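Local coordinates for taurocyamine kinase (Schistosoma mansoni, PDB 4WOE), which catalyses the reversible, magnesium-dependent transfer of phosphate from ATP to taurocyamine, giving N-phosphotaurocyamine and ADP, at residues 274-279 / 329-334; 488-493 / 585-590; 284-289 / 347-352. The protein carries 4 engineered substitutions. All coordinates share one frame; numbering follows the deposited sequence.

Contact 1 (274-279 / 329-334). With ADP (adenosine-5'-diphosphate), chain C.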
loop_
_atom_site.group_PDB
_atom_site.type_symbol
_atom_site.label_atom_id
_atom_site.label_comp_id
_atom_site.label_asym_id
_atom_site.label_seq_id
_atom_site.Cartn_x
_atom_site.Cartn_y
_atom_site.Cartn_z
ATOM N N THR A 274 8.835 -17.762 17.526
ATOM C CA THR A 274 7.976 -18.928 17.359
ATOM C C THR A 274 8.343 -19.737 16.128
ATOM O O THR A 274 8.103 -20.948 16.093
ATOM C CB THR A 274 6.478 -18.548 17.227
ATOM O OG1 THR A 274 6.290 -17.747 16.056
ATOM C CG2 THR A 274 5.985 -17.799 18.444
ATOM N N THR A 275 8.897 -19.063 15.113
ATOM C CA THR A 275 9.128 -19.641 13.766
ATOM C C THR A 275 7.817 -20.117 13.101
ATOM O O THR A 275 7.834 -20.753 12.042
ATOM C CB THR A 275 10.129 -20.837 13.804
ATOM O OG1 THR A 275 9.433 -22.046 14.118
ATOM C CG2 THR A 275 11.227 -20.607 14.836
ATOM N N LEU A 276 6.683 -19.786 13.725
ATOM C CA LEU A 276 5.389 -20.357 13.354
ATOM C C LEU A 276 4.670 -19.561 12.248
ATOM O O LEU A 276 4.456 -18.352 12.355
ATOM C CB LEU A 276 4.503 -20.455 14.601
ATOM C CG LEU A 276 3.294 -21.396 14.638
ATOM C CD1 LEU A 276 3.003 -21.823 16.064
ATOM C CD2 LEU A 276 2.091 -20.707 14.074
ATOM N N ARG A 277 4.281 -20.261 11.190
ATOM C CA ARG A 277 3.479 -19.657 10.140
ATOM C C ARG A 277 2.251 -20.514 9.900
ATOM O O ARG A 277 2.350 -21.599 9.336
ATOM C CB ARG A 277 4.298 -19.499 8.851
ATOM C CG ARG A 277 3.597 -18.691 7.765
ATOM C CD ARG A 277 4.495 -18.491 6.541
ATOM N NE ARG A 277 4.215 -19.443 5.475
ATOM C CZ ARG A 277 3.183 -19.337 4.636
ATOM N NH1 ARG A 277 3.006 -20.247 3.686
ATOM N NH2 ARG A 277 2.329 -18.322 4.744
ATOM N N ALA A 278 1.101 -20.040 10.367
ATOM C CA ALA A 278 -0.175 -20.714 10.125
ATOM C C ALA A 278 -0.887 -20.078 8.922
ATOM O O ALA A 278 -1.107 -18.866 8.884
ATOM C CB ALA A 278 -1.053 -20.650 11.362
ATOM N N SER A 279 -1.239 -20.887 7.933
ATOM C CA SER A 279 -1.777 -20.330 6.699
ATOM C C SER A 279 -2.984 -21.072 6.157
ATOM O O SER A 279 -3.174 -22.272 6.409
ATOM C CB SER A 279 -0.702 -20.315 5.618
ATOM O OG SER A 279 -0.473 -21.633 5.160
ATOM N N LEU A 329 5.942 -13.234 20.885
ATOM C CA LEU A 329 4.644 -13.717 21.336
ATOM C C LEU A 329 4.697 -15.238 21.327
ATOM O O LEU A 329 5.596 -15.808 20.714
ATOM C CB LEU A 329 3.496 -13.184 20.458
ATOM C CG LEU A 329 3.528 -13.244 18.920
ATOM C CD1 LEU A 329 3.522 -14.640 18.375
ATOM C CD2 LEU A 329 2.340 -12.511 18.339
ATOM N N THR A 330 3.766 -15.895 22.012
ATOM C CA THR A 330 3.793 -17.350 22.075
ATOM C C THR A 330 3.225 -17.964 20.806
ATOM O O THR A 330 2.610 -17.273 19.961
ATOM C CB THR A 330 2.987 -17.896 23.271
ATOM O OG1 THR A 330 1.587 -17.623 23.072
ATOM C CG2 THR A 330 3.476 -17.269 24.584
ATOM N N GLU A 331 3.427 -19.268 20.687
ATOM C CA GLU A 331 2.874 -20.014 19.575
ATOM C C GLU A 331 1.353 -19.903 19.583
ATOM O O GLU A 331 0.711 -19.805 18.533
ATOM C CB GLU A 331 3.313 -21.478 19.640
ATOM C CG GLU A 331 4.793 -21.695 19.328
ATOM C CD GLU A 331 5.691 -21.525 20.542
ATOM O OE1 GLU A 331 5.230 -20.978 21.571
ATOM O OE2 GLU A 331 6.861 -21.957 20.465
ATOM N N LEU A 332 0.786 -19.904 20.780
ATOM C CA LEU A 332 -0.653 -19.795 20.928
ATOM C C LEU A 332 -1.114 -18.393 20.520
ATOM O O LEU A 332 -2.166 -18.253 19.886
ATOM C CB LEU A 332 -1.082 -20.113 22.366
ATOM C CG LEU A 332 -2.592 -20.042 22.627
ATOM C CD1 LEU A 332 -3.353 -21.020 21.722
ATOM C CD2 LEU A 332 -2.921 -20.282 24.108
ATOM N N ASP A 333 -0.334 -17.368 20.874
ATOM C CA ASP A 333 -0.628 -16.008 20.425
ATOM C C ASP A 333 -0.647 -15.951 18.903
ATOM O O ASP A 333 -1.543 -15.351 18.319
ATOM C CB ASP A 333 0.394 -14.996 20.950
ATOM C CG ASP A 333 0.388 -14.879 22.456
ATOM O OD1 ASP A 333 -0.655 -15.176 23.083
ATOM O OD2 ASP A 333 1.435 -14.489 23.014
ATOM N N ALA A 334 0.342 -16.590 18.276
ATOM C CA ALA A 334 0.522 -16.509 16.837
ATOM C C ALA A 334 -0.651 -17.131 16.075
ATOM O O ALA A 334 -1.172 -16.527 15.130
ATOM C CB ALA A 334 1.835 -17.175 16.425
HETATM P PB ADP C . 6.736 -21.693 4.073
HETATM O O1B ADP C . 7.686 -20.520 4.023
HETATM O O2B ADP C . 7.345 -23.007 3.600
HETATM O O3B ADP C . 5.920 -21.785 5.357
HETATM P PA ADP C . 5.909 -21.035 1.379
HETATM O O1A ADP C . 7.383 -21.123 1.084
HETATM O O2A ADP C . 5.134 -19.781 1.054
HETATM O O3A ADP C . 5.621 -21.359 2.939
HETATM O "O5'" ADP C . 5.188 -22.283 0.671
HETATM C "C5'" ADP C . 5.889 -23.434 0.194
HETATM C "C4'" ADP C . 4.845 -24.479 -0.176
HETATM O "O4'" ADP C . 3.858 -24.589 0.868
HETATM C "C3'" ADP C . 4.085 -24.087 -1.435
HETATM O "O3'" ADP C . 3.804 -25.283 -2.175
HETATM C "C2'" ADP C . 2.765 -23.565 -0.917
HETATM O "O2'" ADP C . 1.710 -23.694 -1.870
HETATM C "C1'" ADP C . 2.550 -24.468 0.280
HETATM N N9 ADP C . 1.510 -23.919 1.187
HETATM C C8 ADP C . 1.622 -22.856 2.019
HETATM N N7 ADP C . 0.459 -22.642 2.699
HETATM C C5 ADP C . -0.418 -23.580 2.294
HETATM C C6 ADP C . -1.827 -23.930 2.611
HETATM N N6 ADP C . -2.527 -23.196 3.519
HETATM N N1 ADP C . -2.375 -24.996 1.973
HETATM C C2 ADP C . -1.671 -25.711 1.067
HETATM N N3 ADP C . -0.390 -25.452 0.738
HETATM C C4 ADP C . 0.274 -24.415 1.299
HETATM O O HOH W 1 7.484 -22.947 18.027
#
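In the first catalytic domain of this phosphagen kinase, the turn that leads into nucleotide-binding strand 277-283 is packed by T274 and L276 against the capped start of helix 331-355. The T274 methyl does most of the touching: CG2 lies 3.0 Å from L329 O and meets the C atom of T330. With OG1 between the backbone N and the carbonyl carbon (chi1 62°), the hydroxyl faces its own turn, where it accepts from L276 N at 3.1 Å, an ST turn; R326 O is its other partner. L276 reaches across with CD1, 3.6 Å from E331 CB, the two side chains crossing obliquely, while its CD2 rests on A334 CB. E331 is bent at chi2, and its OE2 accepts a hydrogen bond from a water that also donates to T274 O; N98 N bonds to OE1, and S97 OG to OE2. T330 and D333 form a capping box, with D333 N to T330 OG1 at 2.9 Å. Beyond the turn, R277 offers NE to O3B of ADP at 2.9 Å, nearly straight at 173° and in the guanidinium plane, and S279 OG donates to adenine N7 at 2.8 Å. Direct contact is carbon packing, with a methyl against a carbonyl, and the polar link is a water; together with the ST turn, this probably helps place R277 against ADP.

Contact 2 (488-493 / 585-590); sequences GRSVEG and EDHMRI. Engineered in segment 488-493: G493 (natural residue Asp). With 3S5 (Taurocyamine), chain F; ADP (adenosine-5'-diphosphate), chain D; NO3 (nitrate ion), chain J.
R589 crosses from its strand to G488 and on to the ligands. CB leaves the sheet on the face where G488, its antiparallel non-hydrogen-bonded partner, has no side chain; the CA atoms are 4.6 Å apart. The bend at chi2 (-66°) lays CD over the glycine, 3.5 Å from G488 CA. NE and NH2 both grip D586 OD2 side-on, NH2 at 2.9 Å, the oxygen lying in the guanidinium plane. NH1 donates to O2B of ADP at 3.0 Å, and NH2 to O2 of the nitrate, an ion probably from the crystallisation liquor. E585 joins the salt-bridge network through OE1, 3.6 Å from R589 NH2, and binds the taurocyamine guanidinium, OE2 accepting from N01 at 2.7 Å. R489 N bonds to M588 O, with a weak return bond. Past the strand end, V491 N meets H587 ND1 at 3.0 Å in the ring plane (167°), while H587 NE2 donates to L495 O. A water joins S490 OG, D586 OD1 and H587 N; OD1 also accepts from C630 N, and S490 OG is bonded to I628 O. D586 thus helps fix the rotation of R589, and probably offsets part of the positive charge it presents to the anions.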
loop_
_atom_site.group_PDB
_atom_site.type_symbol
_atom_site.label_atom_id
_atom_site.label_comp_id
_atom_site.label_asym_id
_atom_site.label_seq_id
_atom_site.Cartn_x
_atom_site.Cartn_y
_atom_site.Cartn_z
ATOM N N GLY A 488 -11.449 21.867 -12.614
ATOM C CA GLY A 488 -11.754 20.482 -12.911
ATOM C C GLY A 488 -12.885 20.434 -13.913
ATOM O O GLY A 488 -13.661 21.375 -14.011
ATOM N N ARG A 489 -12.952 19.364 -14.694
ATOM C CA ARG A 489 -14.094 19.130 -15.551
ATOM C C ARG A 489 -14.379 17.625 -15.603
ATOM O O ARG A 489 -13.485 16.792 -15.398
ATOM C CB ARG A 489 -13.865 19.681 -16.958
ATOM C CG ARG A 489 -13.808 21.203 -17.084
ATOM C CD ARG A 489 -15.180 21.833 -16.806
ATOM N NE ARG A 489 -15.224 23.269 -17.101
ATOM C CZ ARG A 489 -14.997 24.250 -16.223
ATOM N NH1 ARG A 489 -14.678 23.984 -14.963
ATOM N NH2 ARG A 489 -15.101 25.510 -16.617
ATOM N N SER A 490 -15.631 17.278 -15.862
ATOM C CA SER A 490 -16.001 15.898 -16.104
ATOM C C SER A 490 -16.600 15.819 -17.498
ATOM O O SER A 490 -17.191 16.796 -17.978
ATOM C CB SER A 490 -16.980 15.396 -15.039
ATOM O OG SER A 490 -16.431 15.563 -13.742
ATOM N N VAL A 491 -16.406 14.684 -18.169
ATOM C CA VAL A 491 -17.002 14.478 -19.473
ATOM C C VAL A 491 -18.310 13.718 -19.290
ATOM O O VAL A 491 -18.373 12.744 -18.542
ATOM C CB VAL A 491 -16.042 13.718 -20.434
ATOM C CG1 VAL A 491 -16.732 13.371 -21.753
ATOM C CG2 VAL A 491 -14.821 14.553 -20.723
ATOM N N GLU A 492 -19.364 14.191 -19.936
ATOM C CA GLU A 492 -20.645 13.499 -19.887
ATOM C C GLU A 492 -20.545 12.069 -20.372
ATOM O O GLU A 492 -19.912 11.793 -21.392
ATOM C CB GLU A 492 -21.682 14.219 -20.740
ATOM C CG GLU A 492 -22.121 15.561 -20.207
ATOM C CD GLU A 492 -23.393 16.045 -20.878
ATOM O OE1 GLU A 492 -23.730 15.533 -21.980
ATOM O OE2 GLU A 492 -24.060 16.927 -20.293
ATOM N N GLY A 493 -21.197 11.164 -19.654
ATOM C CA GLY A 493 -21.318 9.796 -20.110
ATOM C C GLY A 493 -20.284 8.853 -19.528
ATOM O O GLY A 493 -20.268 7.665 -19.881
ATOM N N GLU A 585 -7.750 12.833 -10.253
ATOM C CA GLU A 585 -8.944 12.832 -9.405
ATOM C C GLU A 585 -10.208 13.056 -10.245
ATOM O O GLU A 585 -11.219 12.357 -10.083
ATOM C CB GLU A 585 -8.834 13.897 -8.332
ATOM C CG GLU A 585 -9.924 13.838 -7.287
ATOM C CD GLU A 585 -9.842 15.003 -6.296
ATOM O OE1 GLU A 585 -8.722 15.364 -5.868
ATOM O OE2 GLU A 585 -10.901 15.561 -5.949
ATOM N N ASP A 586 -10.143 14.036 -11.146
ATOM C CA ASP A 586 -11.222 14.250 -12.113
ATOM C C ASP A 586 -10.782 13.856 -13.513
ATOM O O ASP A 586 -9.605 13.595 -13.762
ATOM C CB ASP A 586 -11.690 15.703 -12.089
ATOM C CG ASP A 586 -12.450 16.045 -10.807
ATOM O OD1 ASP A 586 -13.571 15.520 -10.654
ATOM O OD2 ASP A 586 -11.933 16.812 -9.956
ATOM N N HIS A 587 -11.734 13.818 -14.428
ATOM C CA HIS A 587 -11.431 13.443 -15.791
ATOM C C HIS A 587 -10.357 14.328 -16.375
ATOM O O HIS A 587 -9.518 13.867 -17.146
ATOM C CB HIS A 587 -12.689 13.503 -16.638
ATOM C CG HIS A 587 -13.656 12.411 -16.313
ATOM N ND1 HIS A 587 -15.002 12.494 -16.599
ATOM C CD2 HIS A 587 -13.464 11.217 -15.710
ATOM C CE1 HIS A 587 -15.600 11.388 -16.186
ATOM N NE2 HIS A 587 -14.685 10.594 -15.650
ATOM N N MET A 588 -10.394 15.594 -15.968
ATOM C CA MET A 588 -9.534 16.641 -16.484
ATOM C C MET A 588 -9.192 17.601 -15.365
ATOM O O MET A 588 -10.026 17.874 -14.491
ATOM C CB MET A 588 -10.233 17.425 -17.593
ATOM C CG MET A 588 -9.733 17.254 -19.000
ATOM S SD MET A 588 -10.909 18.162 -20.018
ATOM C CE MET A 588 -12.382 17.150 -19.913
ATOM N N ARG A 589 -7.982 18.135 -15.408
ATOM C CA ARG A 589 -7.647 19.319 -14.649
ATOM C C ARG A 589 -6.900 20.239 -15.576
ATOM O O ARG A 589 -5.805 19.921 -16.039
ATOM C CB ARG A 589 -6.812 18.994 -13.422
ATOM C CG ARG A 589 -7.607 18.292 -12.357
ATOM C CD ARG A 589 -8.716 19.178 -11.745
ATOM N NE ARG A 589 -9.381 18.460 -10.661
ATOM C CZ ARG A 589 -8.848 18.277 -9.456
ATOM N NH1 ARG A 589 -7.657 18.785 -9.172
ATOM N NH2 ARG A 589 -9.512 17.596 -8.530
ATOM N N ILE A 590 -7.513 21.374 -15.866
ATOM C CA ILE A 590 -6.948 22.320 -16.801
ATOM C C ILE A 590 -6.236 23.408 -16.007
ATOM O O ILE A 590 -6.833 24.064 -15.151
ATOM C CB ILE A 590 -8.040 22.880 -17.720
ATOM C CG1 ILE A 590 -8.823 21.696 -18.324
ATOM C CG2 ILE A 590 -7.434 23.788 -18.778
ATOM C CD1 ILE A 590 -10.153 22.068 -18.988
HETATM N N01 3S5 F . -10.806 16.830 -3.517
HETATM C C02 3S5 F . -9.630 16.898 -2.979
HETATM N N03 3S5 F . -8.573 16.613 -3.690
HETATM N N04 3S5 F . -9.488 17.270 -1.668
HETATM C C05 3S5 F . -10.589 17.608 -0.790
HETATM C C06 3S5 F . -10.066 17.733 0.659
HETATM S S07 3S5 F . -9.842 16.158 1.434
HETATM O O08 3S5 F . -11.116 15.351 1.250
HETATM O O09 3S5 F . -8.699 15.401 0.793
HETATM O O10 3S5 F . -9.539 16.304 2.910
HETATM P PB ADP D . -5.210 20.702 -7.196
HETATM O O1B ADP D . -4.592 21.096 -8.517
HETATM O O2B ADP D . -5.487 19.212 -7.088
HETATM O O3B ADP D . -6.380 21.557 -6.763
HETATM P PA ADP D . -3.253 20.066 -5.157
HETATM O O1A ADP D . -3.075 20.815 -3.850
HETATM O O2A ADP D . -3.970 18.739 -5.210
HETATM O O3A ADP D . -4.027 21.105 -6.148
HETATM O "O5'" ADP D . -1.788 19.817 -5.806
HETATM C "C5'" ADP D . -1.555 19.979 -7.204
HETATM C "C4'" ADP D . -0.140 20.475 -7.483
HETATM O "O4'" ADP D . -0.182 21.848 -7.876
HETATM C "C3'" ADP D . 0.779 20.392 -6.268
HETATM O "O3'" ADP D . 2.075 19.970 -6.710
HETATM C "C2'" ADP D . 0.902 21.817 -5.785
HETATM O "O2'" ADP D . 2.169 22.031 -5.164
HETATM C "C1'" ADP D . 0.788 22.566 -7.104
HETATM N N9 ADP D . 0.429 23.997 -6.938
HETATM C C8 ADP D . -0.711 24.498 -6.424
HETATM N N7 ADP D . -0.682 25.854 -6.437
HETATM C C5 ADP D . 0.501 26.242 -6.965
HETATM C C6 ADP D . 1.183 27.521 -7.274
HETATM N N6 ADP D . 0.601 28.715 -7.010
HETATM N N1 ADP D . 2.420 27.460 -7.827
HETATM C C2 ADP D . 3.017 26.286 -8.097
HETATM N N3 ADP D . 2.452 25.091 -7.849
HETATM C C4 ADP D . 1.224 25.005 -7.293
HETATM N N NO3 J . -7.997 19.196 -4.883
HETATM O O1 NO3 J . -6.756 18.934 -4.767
HETATM O O2 NO3 J . -8.632 18.766 -5.902
HETATM O O3 NO3 J . -8.605 19.890 -3.993
HETATM O O HOH W 2 -14.584 13.919 -13.040
#

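Contact 3 (284-289 / 347-352); sequences IPMLAS and ELEVML
The short, weakly bonded helix 285-289 and the 347-352 part of helix 331-355 run almost perpendicular, at 95° with axes 8.7 Å apart, and come closest in backbone at L287 and E349 (CA to CA 5.6 Å). E349 carries the polar half of the contact. Its CG is anti to the backbone N (chi1 175°) and the chain then bends at chi2, turning the carboxylate onto the first turn of the short helix. OE1 accepts from L287 N at 2.6 Å and OE2 from M286 N at 3.3 Å, each through its syn lone pair; the N-H...O angle of the L287 bond is 163°. CD of P285, which has no N-H, lies 3.3 Å from OE2. OE2 also accepts from Q353 NE2, one turn further along helix 331-355. Around this grip the packing is apolar: L287 CD1 lies 3.9 Å from L348 CD2, with the side chains at about a right angle, and M286 SD sits 4.0 Å from L352 CB. A carboxylate accepting from two backbone N-H groups near a helix start resembles side-chain N-terminal capping, but is supplied here by another helix; it ties the helix after strand 277-283 to the long helix of the first catalytic domain.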
loop_
_atom_site.group_PDB
_atom_site.type_symbol
_atom_site.label_atom_id
_atom_site.label_comp_id
_atom_site.label_asym_id
_atom_site.label_seq_id
_atom_site.Cartn_x
_atom_site.Cartn_y
_atom_site.Cartn_z
ATOM N N ILE A 284 -10.237 -15.215 -2.418
ATOM C CA ILE A 284 -10.668 -13.880 -2.019
ATOM C C ILE A 284 -10.498 -12.815 -3.117
ATOM O O ILE A 284 -9.943 -11.746 -2.862
ATOM C CB ILE A 284 -9.900 -13.425 -0.743
ATOM C CG1 ILE A 284 -8.381 -13.483 -0.959
ATOM C CG2 ILE A 284 -10.298 -14.282 0.472
ATOM C CD1 ILE A 284 -7.611 -12.632 0.019
ATOM N N PRO A 285 -10.994 -13.094 -4.339
ATOM C CA PRO A 285 -10.768 -12.143 -5.441
ATOM C C PRO A 285 -11.256 -10.704 -5.180
ATOM O O PRO A 285 -10.559 -9.771 -5.582
ATOM C CB PRO A 285 -11.544 -12.768 -6.603
ATOM C CG PRO A 285 -12.602 -13.596 -5.939
ATOM C CD PRO A 285 -11.943 -14.157 -4.721
ATOM N N MET A 286 -12.400 -10.500 -4.534
ATOM C CA MET A 286 -12.842 -9.121 -4.307
ATOM C C MET A 286 -12.006 -8.394 -3.252
ATOM O O MET A 286 -11.576 -7.257 -3.493
ATOM C CB MET A 286 -14.320 -9.051 -3.917
ATOM C CG MET A 286 -15.261 -9.184 -5.091
ATOM S SD MET A 286 -16.878 -8.528 -4.678
ATOM C CE MET A 286 -17.871 -9.152 -6.038
ATOM N N LEU A 287 -11.779 -9.018 -2.093
ATOM C CA LEU A 287 -10.899 -8.385 -1.100
ATOM C C LEU A 287 -9.538 -8.095 -1.751
ATOM O O LEU A 287 -8.991 -7.008 -1.588
ATOM C CB LEU A 287 -10.733 -9.251 0.151
ATOM C CG LEU A 287 -9.734 -8.797 1.231
ATOM C CD1 LEU A 287 -10.036 -7.397 1.796
ATOM C CD2 LEU A 287 -9.681 -9.822 2.366
ATOM N N ALA A 288 -9.033 -9.046 -2.535
ATOM C CA ALA A 288 -7.742 -8.867 -3.212
ATOM C C ALA A 288 -7.721 -7.707 -4.228
ATOM O O ALA A 288 -6.654 -7.204 -4.576
ATOM C CB ALA A 288 -7.343 -10.144 -3.911
ATOM N N SER A 289 -8.892 -7.295 -4.705
ATOM C CA SER A 289 -8.964 -6.237 -5.719
ATOM C C SER A 289 -8.984 -4.826 -5.127
ATOM O O SER A 289 -8.837 -3.862 -5.864
ATOM C CB SER A 289 -10.209 -6.421 -6.588
ATOM O OG SER A 289 -11.379 -6.042 -5.870
ATOM N N GLU A 347 -14.675 -13.164 6.343
ATOM C CA GLU A 347 -15.983 -12.545 6.556
ATOM C C GLU A 347 -16.141 -11.292 5.695
ATOM O O GLU A 347 -17.213 -11.037 5.160
ATOM C CB GLU A 347 -16.188 -12.189 8.032
ATOM C CG GLU A 347 -16.365 -13.368 8.953
ATOM C CD GLU A 347 -16.349 -12.954 10.411
ATOM O OE1 GLU A 347 -15.920 -11.816 10.697
ATOM O OE2 GLU A 347 -16.752 -13.757 11.272
ATOM N N LEU A 348 -15.067 -10.517 5.566
ATOM C CA LEU A 348 -15.105 -9.313 4.748
ATOM C C LEU A 348 -15.301 -9.674 3.272
ATOM O O LEU A 348 -16.001 -8.957 2.551
ATOM C CB LEU A 348 -13.830 -8.492 4.946
ATOM C CG LEU A 348 -13.716 -7.167 4.176
ATOM C CD1 LEU A 348 -14.979 -6.329 4.314
ATOM C CD2 LEU A 348 -12.517 -6.394 4.669
ATOM N N GLU A 349 -14.712 -10.790 2.828
ATOM C CA GLU A 349 -14.919 -11.260 1.460
ATOM C C GLU A 349 -16.370 -11.689 1.217
ATOM O O GLU A 349 -16.923 -11.402 0.158
ATOM C CB GLU A 349 -13.982 -12.421 1.123
ATOM C CG GLU A 349 -14.224 -13.042 -0.258
ATOM C CD GLU A 349 -13.716 -12.189 -1.429
ATOM O OE1 GLU A 349 -13.099 -11.119 -1.204
ATOM O OE2 GLU A 349 -13.936 -12.607 -2.591
ATOM N N VAL A 350 -16.989 -12.374 2.184
ATOM C CA VAL A 350 -18.419 -12.684 2.074
ATOM C C VAL A 350 -19.258 -11.383 1.988
ATOM O O VAL A 350 -20.165 -11.277 1.163
ATOM C CB VAL A 350 -18.926 -13.563 3.264
ATOM C CG1 VAL A 350 -20.437 -13.724 3.213
ATOM C CG2 VAL A 350 -18.247 -14.942 3.262
ATOM N N MET A 351 -18.960 -10.392 2.826
ATOM C CA MET A 351 -19.712 -9.137 2.776
ATOM C C MET A 351 -19.551 -8.425 1.415
ATOM O O MET A 351 -20.512 -7.918 0.864
ATOM C CB MET A 351 -19.289 -8.206 3.920
ATOM C CG MET A 351 -19.880 -8.568 5.295
ATOM S SD MET A 351 -19.174 -7.537 6.612
ATOM C CE MET A 351 -17.691 -8.448 6.972
ATOM N N LEU A 352 -18.338 -8.398 0.873
ATOM C CA LEU A 352 -18.119 -7.791 -0.440
ATOM C C LEU A 352 -18.885 -8.530 -1.541
ATOM O O LEU A 352 -19.477 -7.898 -2.411
ATOM C CB LEU A 352 -16.633 -7.756 -0.784
ATOM C CG LEU A 352 -15.751 -6.851 0.067
ATOM C CD1 LEU A 352 -14.305 -7.355 0.013
ATOM C CD2 LEU A 352 -15.862 -5.406 -0.419
#

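Overall arrangement
All three contacts are largely buried, although contact 3 has an exposed proline at its margin. Contacts 1 and 3 share helix 331-355: one uses its start, the other a part further along, and they meet the turn leading into strand 277-283 and the helix after that strand, with centres 25 Å apart. Contact 2 lies in the second catalytic domain, its centre 50 Å from that of contact 1, on the other side of the chain's centre. Chemistry follows position. Contacts 1 and 2 both include ligand-binding arginines, but contact 1 joins its segments by carbon packing and water, contact 2 by strand pairing and a histidine bond. Contact 3 relies on a carboxylate bonding backbone N-H groups, together with leucine and methionine packing.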